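Long-range contacts in galactose-binding-like protein (Bacteroides thetaiotaomicron, PDB 7M1B), which probably binds galactose or related sugars as a SusE-like protein, perhaps with some capacity to degrade glycans: residues A[220-225]-A[245-250]; A[238-243]-A[370-375]; A[254-259]-A[357-362]. All blocks are in the same frame, centred on the assembly; numbering follows the deposited sequence.

Overall arrangement
All three contacts lie in the C-terminal, galactose-binding-like part of the chain. Interaction 3 is regular sheet, two antiparallel strands tied by backbone bonds and lined with aromatic rings. Interaction 2 is the most buried; there a loop meets strand 370-380, a neighbour of strand 256-274 in the sheet used by interaction 3, and buried amides and one water do most of the work. Interaction 1 joins two loops nearer the surface through side-chain bonds, one backbone bond and waters. It touches interaction 2 where A224 O lies 2.6 Å from Y243 OH, and interaction 3 where F249 packs on F254 and V256. L374 CD1 on F357 CZ joins interactions 2 and 3.

Interaction 1 (A[220-225]-A[245-250]); sequences KMDNAG and HGYDFN. With EDO (1,2-ethanediol), chain B.
N223 lays its side chain against the ring of Y247 where two loops at the rim of the beta-sandwich, a galactose-binding-like fold, come together. Its amide is stacked nearly flat on the ring, the planes 15° apart, while CB sits over the face at 3.7 Å from the ring centroid in a CH-pi contact. The same amide works in its own plane: ND2 donates to G246 O over 3.0 Å. From the other face of that carbonyl comes H245 ND1, 2.8 Å from G246 O, so two donors grip one acceptor and fix both the amide and the imidazole. N223 turns CG away from its backbone N (chi1 -158°), which carries the amide across to Y247 while its own N-H goes to H245 O, 3.0 Å away.

At the far end of the tyrosine, the phenol OH donates to D222 OD1 over 2.7 Å, meeting the carboxylate from above its plane. A water donates to the same OH, and the aliphatic CB of K220 rests obliquely beside the ring.

Behind this layer, M221 turns inward from the loop, its sulfur against G246 and its outer chain among L228, V369 and F258. One water links K220 O to Y247 N; another accepts a hydrogen bond from H245 N and lies close to M221 O and N223 O. The imidazole's outer nitrogen faces a 1,2-ethanediol, probably from the crystallisation liquor, which also bonds R276: H245 NE2 to EDO O2 is 3.1 Å, a weak, bent bond.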
loop_
_atom_site.group_PDB
_atom_site.type_symbol
_atom_site.label_atom_id
_atom_site.label_comp_id
_atom_site.label_asym_id
_atom_site.label_seq_id
_atom_site.Cartn_x
_atom_site.Cartn_y
_atom_site.Cartn_z
ATOM N N LYS A 220 19.837 -3.691 -8.285
ATOM C CA LYS A 220 20.660 -2.608 -7.775
ATOM C C LYS A 220 20.067 -1.274 -8.264
ATOM O O LYS A 220 19.634 -1.166 -9.440
ATOM C CB LYS A 220 22.101 -2.766 -8.250
ATOM C CG LYS A 220 22.915 -3.889 -7.616
ATOM C CD LYS A 220 24.367 -3.919 -8.118
ATOM C CE LYS A 220 25.163 -5.090 -7.607
ATOM N NZ LYS A 220 26.460 -5.259 -8.328
ATOM N N MET A 221 20.147 -0.239 -7.386
ATOM C CA MET A 221 19.523 1.042 -7.722
ATOM C C MET A 221 20.556 2.173 -7.530
ATOM O O MET A 221 20.170 3.282 -7.157
ATOM C CB MET A 221 18.233 1.277 -6.917
ATOM C CG MET A 221 17.068 0.301 -7.382
ATOM S SD MET A 221 16.545 0.701 -9.055
ATOM C CE MET A 221 15.572 2.152 -8.736
ATOM N N ASP A 222 21.827 1.838 -7.711
ATOM C CA ASP A 222 22.925 2.784 -7.425
ATOM C C ASP A 222 23.645 3.220 -8.713
ATOM O O ASP A 222 24.795 3.729 -8.669
ATOM C CB ASP A 222 23.948 2.150 -6.445
ATOM C CG ASP A 222 24.686 0.983 -7.023
ATOM O OD1 ASP A 222 24.210 0.467 -8.049
ATOM O OD2 ASP A 222 25.722 0.607 -6.407
ATOM N N ASN A 223 22.923 3.255 -9.827
ATOM C CA ASN A 223 23.527 3.700 -11.070
ATOM C C ASN A 223 23.474 5.249 -11.120
ATOM O O ASN A 223 22.699 5.947 -10.428
ATOM C CB ASN A 223 22.765 3.095 -12.262
ATOM C CG ASN A 223 23.581 3.042 -13.555
ATOM O OD1 ASN A 223 24.768 3.454 -13.586
ATOM N ND2 ASN A 223 22.969 2.568 -14.627
ATOM N N ALA A 224 24.348 5.832 -11.975
ATOM C CA ALA A 224 24.309 7.220 -12.437
ATOM C C ALA A 224 24.464 8.176 -11.244
ATOM O O ALA A 224 23.844 9.247 -11.179
ATOM C CB ALA A 224 23.062 7.533 -13.256
ATOM N N GLY A 225 25.224 7.734 -10.232
ATOM C CA GLY A 225 25.646 8.642 -9.183
ATOM C C GLY A 225 24.685 8.778 -8.031
ATOM O O GLY A 225 24.972 9.496 -7.100
ATOM N N HIS A 245 18.338 5.127 -9.838
ATOM C CA HIS A 245 18.427 4.654 -11.232
ATOM C C HIS A 245 19.036 3.266 -11.235
ATOM O O HIS A 245 20.054 3.039 -10.572
ATOM C CB HIS A 245 19.411 5.591 -11.989
ATOM C CG HIS A 245 19.318 5.505 -13.480
ATOM N ND1 HIS A 245 19.619 4.341 -14.211
ATOM C CD2 HIS A 245 19.036 6.452 -14.400
ATOM C CE1 HIS A 245 19.454 4.618 -15.511
ATOM N NE2 HIS A 245 19.176 5.919 -15.648
ATOM N N GLY A 246 18.251 2.323 -11.863
ATOM C CA GLY A 246 18.802 0.971 -12.021
ATOM C C GLY A 246 19.681 0.755 -13.249
ATOM O O GLY A 246 20.236 1.690 -13.805
ATOM N N TYR A 247 19.954 -0.533 -13.483
ATOM C CA TYR A 247 20.705 -0.985 -14.650
ATOM C C TYR A 247 19.792 -1.661 -15.649
ATOM O O TYR A 247 18.834 -2.228 -15.240
ATOM C CB TYR A 247 21.843 -1.900 -14.187
ATOM C CG TYR A 247 22.804 -1.259 -13.207
ATOM C CD1 TYR A 247 23.900 -0.546 -13.677
ATOM C CD2 TYR A 247 22.508 -1.168 -11.826
ATOM C CE1 TYR A 247 24.779 0.093 -12.804
ATOM C CE2 TYR A 247 23.365 -0.544 -10.929
ATOM C CZ TYR A 247 24.447 0.165 -11.438
ATOM O OH TYR A 247 25.245 0.797 -10.545
ATOM N N ASP A 248 20.223 -1.720 -16.919
ATOM C CA ASP A 248 19.459 -2.402 -17.927
ATOM C C ASP A 248 19.411 -3.893 -17.653
ATOM O O ASP A 248 20.440 -4.545 -17.371
ATOM C CB ASP A 248 20.178 -2.193 -19.245
ATOM C CG ASP A 248 20.010 -0.852 -19.879
ATOM O OD1 ASP A 248 19.022 -0.152 -19.624
ATOM O OD2 ASP A 248 20.752 -0.648 -20.817
ATOM N N PHE A 249 18.254 -4.451 -17.979
ATOM C CA PHE A 249 18.099 -5.895 -17.938
ATOM C C PHE A 249 17.153 -6.285 -19.056
ATOM O O PHE A 249 16.449 -5.434 -19.598
ATOM C CB PHE A 249 17.649 -6.404 -16.559
ATOM C CG PHE A 249 16.329 -5.845 -16.072
ATOM C CD1 PHE A 249 15.131 -6.494 -16.387
ATOM C CD2 PHE A 249 16.265 -4.748 -15.222
ATOM C CE1 PHE A 249 13.905 -5.992 -15.977
ATOM C CE2 PHE A 249 15.040 -4.224 -14.840
ATOM C CZ PHE A 249 13.856 -4.885 -15.164
ATOM N N ASN A 250 17.041 -7.588 -19.295
ATOM C CA ASN A 250 16.168 -8.052 -20.361
ATOM C C ASN A 250 14.749 -8.176 -19.793
ATOM O O ASN A 250 14.618 -8.772 -18.745
ATOM C CB ASN A 250 16.701 -9.359 -20.964
ATOM C CG ASN A 250 15.803 -9.830 -22.084
ATOM O OD1 ASN A 250 14.647 -10.164 -21.825
ATOM N ND2 ASN A 250 16.338 -9.880 -23.305
HETATM C C1 EDO B . 21.146 10.489 -15.973
HETATM O O1 EDO B . 20.386 11.421 -16.735
HETATM C C2 EDO B . 20.350 9.257 -15.731
HETATM O O2 EDO B . 19.470 8.799 -16.804
HETATM O O HOH W 1 18.769 -2.426 -11.697
HETATM O O HOH W 2 20.741 5.685 -8.466
HETATM O O HOH W 3 27.215 2.528 -11.335
#

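Interaction 2 (A[238-243]-A[370-375]); sequences LNSWNY and VMQQLW
N242 and S240 bring a loop down on strand 370-380 where that strand carries a classic beta bulge: Q372 and Q373 together face W274 on the neighbouring strand 256-274. Direct polar contact is slight. N242 ND2 reaches Q372 O over 2.9 Å, but the bond is weak and bent, with 123° at the hydrogen; the asparagine's stronger hold is on S230 O, and its OD1 accepts a hydrogen bond from N233 ND2. Q373 NE2 donates to that same Q372 O over 3.0 Å, the oxygen lying close to the plane of the Q373 amide. Its chain folds back at chi2 (82°) to make this reach, and OE1 then receives W375 NE1 in the carbonyl plane, on a lone pair, besides the backbone N of G234.

A water bridges the loop to Q372: it donates to S240 O and N242 O and accepts from Q372 NE2 at 3.0 Å, while Q372 OE1 accepts from G237 N. Within the loop, S240 OG accepts from N242 N to close an ST turn, and D235 also bonds that hydroxyl.

Apolar and CH contacts finish the join: Y243 CB lies 4.0 Å from V370 CG1, and Y243 CA comes 3.1 Å from M371 O in a CA-H...O contact. With both glutamine amides held at each end, their orientations are probably well fixed; between loop and bulge the polar links are one weak bond to Q372 O and one water, while the firmer holds on these amides come from G237, G234 and S230.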
loop_
_atom_site.group_PDB
_atom_site.type_symbol
_atom_site.label_atom_id
_atom_site.label_comp_id
_atom_site.label_asym_id
_atom_site.label_seq_id
_atom_site.Cartn_x
_atom_site.Cartn_y
_atom_site.Cartn_z
ATOM N N LEU A 238 8.812 18.689 -11.292
ATOM C CA LEU A 238 8.984 18.722 -12.749
ATOM C C LEU A 238 10.414 18.980 -13.128
ATOM O O LEU A 238 10.994 18.257 -13.975
ATOM C CB LEU A 238 8.084 19.801 -13.336
ATOM C CG LEU A 238 8.135 19.889 -14.856
ATOM C CD1 LEU A 238 7.592 18.585 -15.526
ATOM C CD2 LEU A 238 7.272 21.105 -15.323
ATOM N N ASN A 239 11.033 19.981 -12.482
ATOM C CA ASN A 239 12.354 20.445 -12.844
ATOM C C ASN A 239 13.494 19.739 -12.084
ATOM O O ASN A 239 14.626 20.193 -12.098
ATOM C CB ASN A 239 12.462 21.965 -12.799
ATOM C CG ASN A 239 11.819 22.637 -13.985
ATOM O OD1 ASN A 239 11.552 21.968 -14.994
ATOM N ND2 ASN A 239 11.525 23.927 -13.853
ATOM N N SER A 240 13.158 18.752 -11.262
ATOM C CA SER A 240 14.149 18.045 -10.467
ATOM C C SER A 240 15.004 17.098 -11.321
ATOM O O SER A 240 14.465 16.421 -12.238
ATOM C CB SER A 240 13.445 17.265 -9.419
ATOM O OG SER A 240 14.356 16.480 -8.642
ATOM N N TRP A 241 16.285 17.053 -10.959
ATOM C CA TRP A 241 17.236 16.072 -11.544
ATOM C C TRP A 241 17.438 14.877 -10.591
ATOM O O TRP A 241 18.345 14.030 -10.780
ATOM C CB TRP A 241 18.599 16.750 -11.902
ATOM C CG TRP A 241 18.717 16.885 -13.406
ATOM C CD1 TRP A 241 19.579 16.176 -14.222
ATOM C CD2 TRP A 241 17.952 17.732 -14.286
ATOM N NE1 TRP A 241 19.367 16.547 -15.511
ATOM C CE2 TRP A 241 18.365 17.459 -15.589
ATOM C CE3 TRP A 241 16.879 18.629 -14.083
ATOM C CZ2 TRP A 241 17.853 18.123 -16.699
ATOM C CZ3 TRP A 241 16.320 19.258 -15.186
ATOM C CH2 TRP A 241 16.802 18.984 -16.479
ATOM N N ASN A 242 16.609 14.752 -9.537
ATOM C CA ASN A 242 16.849 13.652 -8.591
ATOM C C ASN A 242 16.282 12.319 -9.098
ATOM O O ASN A 242 15.329 12.285 -9.884
ATOM C CB ASN A 242 16.009 13.961 -7.347
ATOM C CG ASN A 242 16.351 13.037 -6.185
ATOM O OD1 ASN A 242 17.515 12.855 -5.867
ATOM N ND2 ASN A 242 15.394 12.271 -5.683
ATOM N N TYR A 243 16.971 11.221 -8.723
ATOM C CA TYR A 243 16.380 9.931 -9.074
ATOM C C TYR A 243 17.164 8.861 -8.309
ATOM O O TYR A 243 18.203 9.125 -7.741
ATOM C CB TYR A 243 16.660 9.604 -10.572
ATOM C CG TYR A 243 18.081 9.851 -11.041
ATOM C CD1 TYR A 243 19.140 8.932 -10.784
ATOM C CD2 TYR A 243 18.394 10.976 -11.801
ATOM C CE1 TYR A 243 20.452 9.183 -11.191
ATOM C CE2 TYR A 243 19.687 11.243 -12.200
ATOM C CZ TYR A 243 20.702 10.310 -11.974
ATOM O OH TYR A 243 21.946 10.649 -12.372
ATOM N N VAL A 370 13.621 3.387 -12.930
ATOM C CA VAL A 370 14.230 4.665 -12.537
ATOM C C VAL A 370 13.052 5.440 -11.930
ATOM O O VAL A 370 11.970 5.474 -12.531
ATOM C CB VAL A 370 14.764 5.496 -13.718
ATOM C CG1 VAL A 370 15.391 6.801 -13.184
ATOM C CG2 VAL A 370 15.865 4.735 -14.453
ATOM N N MET A 371 13.211 5.936 -10.709
ATOM C CA MET A 371 12.125 6.749 -10.099
ATOM C C MET A 371 12.688 7.973 -9.412
ATOM O O MET A 371 13.868 8.055 -9.210
ATOM C CB MET A 371 11.367 5.879 -9.108
ATOM C CG MET A 371 10.413 4.874 -9.885
ATOM S SD MET A 371 9.164 5.509 -11.197
ATOM C CE MET A 371 7.938 6.119 -10.042
ATOM N N GLN A 372 11.797 8.900 -8.955
ATOM C CA GLN A 372 12.328 10.171 -8.416
ATOM C C GLN A 372 12.111 10.207 -6.900
ATOM O O GLN A 372 12.937 10.764 -6.167
ATOM C CB GLN A 372 11.561 11.383 -9.013
ATOM C CG GLN A 372 12.084 12.749 -8.621
ATOM C CD GLN A 372 11.183 13.761 -9.291
ATOM O OE1 GLN A 372 10.101 14.124 -8.768
ATOM N NE2 GLN A 372 11.615 14.287 -10.427
ATOM N N GLN A 373 10.967 9.721 -6.407
ATOM C CA GLN A 373 10.625 9.996 -4.982
ATOM C C GLN A 373 9.492 9.080 -4.530
ATOM O O GLN A 373 8.589 8.808 -5.342
ATOM C CB GLN A 373 10.227 11.479 -4.805
ATOM C CG GLN A 373 10.272 11.934 -3.339
ATOM C CD GLN A 373 11.626 12.345 -2.751
ATOM O OE1 GLN A 373 11.708 12.581 -1.553
ATOM N NE2 GLN A 373 12.733 12.116 -3.447
ATOM N N LEU A 374 9.497 8.687 -3.222
ATOM C CA LEU A 374 8.369 7.906 -2.661
ATOM C C LEU A 374 8.109 8.435 -1.248
ATOM O O LEU A 374 9.095 8.571 -0.475
ATOM C CB LEU A 374 8.776 6.450 -2.468
ATOM C CG LEU A 374 9.009 5.660 -3.735
ATOM C CD1 LEU A 374 9.523 4.265 -3.363
ATOM C CD2 LEU A 374 7.676 5.567 -4.501
ATOM N N TRP A 375 6.899 8.964 -1.023
ATOM C CA TRP A 375 6.544 9.372 0.332
ATOM C C TRP A 375 5.479 8.439 0.885
ATOM O O TRP A 375 4.479 8.244 0.235
ATOM C CB TRP A 375 6.003 10.807 0.326
ATOM C CG TRP A 375 7.029 11.878 0.073
ATOM C CD1 TRP A 375 8.356 11.679 -0.202
ATOM C CD2 TRP A 375 6.747 13.283 -0.038
ATOM N NE1 TRP A 375 8.941 12.904 -0.417
ATOM C CE2 TRP A 375 7.972 13.903 -0.330
ATOM C CE3 TRP A 375 5.597 14.098 0.177
ATOM C CZ2 TRP A 375 8.081 15.297 -0.491
ATOM C CZ3 TRP A 375 5.747 15.467 0.029
ATOM C CH2 TRP A 375 6.963 16.081 -0.302
HETATM O O HOH W 4 14.140 13.716 -11.887
#

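Interaction 3 (A[254-259]-A[357-362]); sequences FPVWFT and FKILST
Strands 256-274 and 352-362 run antiparallel here as neighbours in the sheet of the galactose-binding-like beta-sandwich, the axes of segments 256-259 and 357-362 approaching to 4.6 Å. V256 with I359 and F258 with F357 are hydrogen-bonded pairs, each joined by two backbone hydrogen bonds; between them W257 and K358 form a non-hydrogen-bonded pair. I359 N points at V256 O almost end-on, with 2.7 Å between them.

F258 and F357 lie side by side on the face that also carries V256 and I359. Their planes are only 12° apart but slid so far that the rings barely overlap; F357 CB lies over one face of F258, 4.0 Å from the ring centroid. K358 points to the opposite face with W257, and P255, after a cis peptide bond, packs its CG on K358 CE at 3.7 Å, alongside the extended lysine chain. F254 reaches along 359-362: its CZ meets T362 CG2 at 3.7 Å and CE1 nears I359 CG2, while S361 passes over one ring face.

Strand 292-297 flanks 352-362, with W292 against the F357 ring. K358 makes a cation-pi contact with W307, whose ring meets W257 edge-to-face, and F357 reaches L374 and F376 of strand 370-380.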
loop_
_atom_site.group_PDB
_atom_site.type_symbol
_atom_site.label_atom_id
_atom_site.label_comp_id
_atom_site.label_asym_id
_atom_site.label_seq_id
_atom_site.Cartn_x
_atom_site.Cartn_y
_atom_site.Cartn_z
ATOM N N PHE A 254 11.261 -9.694 -15.925
ATOM C CA PHE A 254 10.237 -9.191 -15.013
ATOM C C PHE A 254 9.482 -10.390 -14.417
ATOM O O PHE A 254 9.195 -11.419 -15.086
ATOM C CB PHE A 254 9.183 -8.360 -15.745
ATOM C CG PHE A 254 9.620 -6.947 -16.055
ATOM C CD1 PHE A 254 9.856 -6.036 -15.009
ATOM C CD2 PHE A 254 9.747 -6.513 -17.375
ATOM C CE1 PHE A 254 10.281 -4.731 -15.281
ATOM C CE2 PHE A 254 10.162 -5.215 -17.649
ATOM C CZ PHE A 254 10.412 -4.322 -16.609
ATOM N N PRO A 255 9.027 -10.380 -13.140
ATOM C CA PRO A 255 9.116 -9.249 -12.208
ATOM C C PRO A 255 10.473 -9.170 -11.514
ATOM O O PRO A 255 11.233 -10.164 -11.354
ATOM C CB PRO A 255 8.024 -9.602 -11.165
ATOM C CG PRO A 255 8.010 -11.128 -11.137
ATOM C CD PRO A 255 8.215 -11.503 -12.603
ATOM N N VAL A 256 10.860 -7.936 -11.213
ATOM C CA VAL A 256 12.075 -7.685 -10.445
ATOM C C VAL A 256 11.694 -6.883 -9.210
ATOM O O VAL A 256 10.589 -6.377 -9.154
ATOM C CB VAL A 256 13.093 -6.899 -11.283
ATOM C CG1 VAL A 256 13.533 -7.699 -12.536
ATOM C CG2 VAL A 256 12.591 -5.496 -11.678
ATOM N N TRP A 257 12.622 -6.673 -8.255
ATOM C CA TRP A 257 12.178 -5.997 -7.032
ATOM C C TRP A 257 13.396 -5.285 -6.391
ATOM O O TRP A 257 14.563 -5.732 -6.504
ATOM C CB TRP A 257 11.533 -7.007 -6.036
ATOM C CG TRP A 257 12.342 -8.262 -5.836
ATOM C CD1 TRP A 257 13.367 -8.484 -4.957
ATOM C CD2 TRP A 257 12.119 -9.497 -6.522
ATOM N NE1 TRP A 257 13.871 -9.764 -5.087
ATOM C CE2 TRP A 257 13.078 -10.424 -6.020
ATOM C CE3 TRP A 257 11.208 -9.895 -7.531
ATOM C CZ2 TRP A 257 13.171 -11.740 -6.512
ATOM C CZ3 TRP A 257 11.302 -11.208 -8.000
ATOM C CH2 TRP A 257 12.249 -12.125 -7.477
ATOM N N PHE A 258 13.086 -4.286 -5.571
ATOM C CA PHE A 258 14.057 -3.680 -4.681
ATOM C C PHE A 258 13.438 -3.561 -3.287
ATOM O O PHE A 258 12.227 -3.700 -3.125
ATOM C CB PHE A 258 14.623 -2.331 -5.160
ATOM C CG PHE A 258 13.581 -1.246 -5.368
ATOM C CD1 PHE A 258 12.923 -0.681 -4.310
ATOM C CD2 PHE A 258 13.241 -0.799 -6.636
ATOM C CE1 PHE A 258 11.967 0.314 -4.500
ATOM C CE2 PHE A 258 12.309 0.206 -6.837
ATOM C CZ PHE A 258 11.641 0.751 -5.768
ATOM N N THR A 259 14.328 -3.389 -2.292
ATOM C CA THR A 259 13.987 -3.498 -0.876
ATOM C C THR A 259 14.528 -2.307 -0.118
ATOM O O THR A 259 15.704 -1.938 -0.279
ATOM C CB THR A 259 14.563 -4.773 -0.191
ATOM O OG1 THR A 259 14.298 -5.892 -1.053
ATOM C CG2 THR A 259 14.000 -4.983 1.190
ATOM N N PHE A 357 9.222 -3.173 -3.530
ATOM C CA PHE A 357 8.464 -2.922 -4.745
ATOM C C PHE A 357 8.803 -4.025 -5.731
ATOM O O PHE A 357 9.941 -4.231 -6.084
ATOM C CB PHE A 357 8.856 -1.557 -5.335
ATOM C CG PHE A 357 8.093 -0.403 -4.741
ATOM C CD1 PHE A 357 8.069 -0.232 -3.368
ATOM C CD2 PHE A 357 7.564 0.594 -5.537
ATOM C CE1 PHE A 357 7.344 0.825 -2.800
ATOM C CE2 PHE A 357 6.806 1.639 -4.996
ATOM C CZ PHE A 357 6.749 1.766 -3.620
ATOM N N LYS A 358 7.759 -4.852 -6.036
ATOM C CA LYS A 358 7.892 -5.893 -7.033
ATOM C C LYS A 358 7.362 -5.325 -8.338
ATOM O O LYS A 358 6.141 -5.115 -8.502
ATOM C CB LYS A 358 7.075 -7.120 -6.593
ATOM C CG LYS A 358 7.230 -8.320 -7.534
ATOM C CD LYS A 358 6.346 -9.530 -7.037
ATOM C CE LYS A 358 6.808 -10.959 -7.652
ATOM N NZ LYS A 358 6.044 -12.131 -6.997
ATOM N N ILE A 359 8.293 -5.038 -9.253
ATOM C CA ILE A 359 7.931 -4.324 -10.471
ATOM C C ILE A 359 7.495 -5.379 -11.493
ATOM O O ILE A 359 8.307 -6.252 -11.841
ATOM C CB ILE A 359 9.107 -3.471 -10.996
ATOM C CG1 ILE A 359 9.706 -2.530 -9.934
ATOM C CG2 ILE A 359 8.663 -2.714 -12.269
ATOM C CD1 ILE A 359 8.679 -1.600 -9.358
ATOM N N LEU A 360 6.279 -5.233 -12.025
ATOM C CA LEU A 360 5.750 -6.169 -13.019
ATOM C C LEU A 360 6.018 -5.652 -14.441
ATOM O O LEU A 360 6.293 -6.429 -15.375
ATOM C CB LEU A 360 4.244 -6.326 -12.767
ATOM C CG LEU A 360 3.787 -6.706 -11.344
ATOM C CD1 LEU A 360 2.277 -6.896 -11.305
ATOM C CD2 LEU A 360 4.457 -7.964 -10.865
ATOM N N SER A 361 5.942 -4.321 -14.623
ATOM C CA SER A 361 5.993 -3.730 -15.969
ATOM C C SER A 361 6.546 -2.294 -15.889
ATOM O O SER A 361 6.291 -1.650 -14.847
ATOM C CB SER A 361 4.614 -3.864 -16.676
ATOM O OG SER A 361 3.670 -3.026 -15.989
ATOM N N THR A 362 6.979 -1.774 -17.053
ATOM C CA THR A 362 7.348 -0.369 -17.171
ATOM C C THR A 362 6.540 0.284 -18.293
ATOM O O THR A 362 5.958 -0.447 -19.130
ATOM C CB THR A 362 8.842 -0.224 -17.452
ATOM O OG1 THR A 362 9.079 -1.015 -18.632
ATOM C CG2 THR A 362 9.706 -0.727 -16.304
#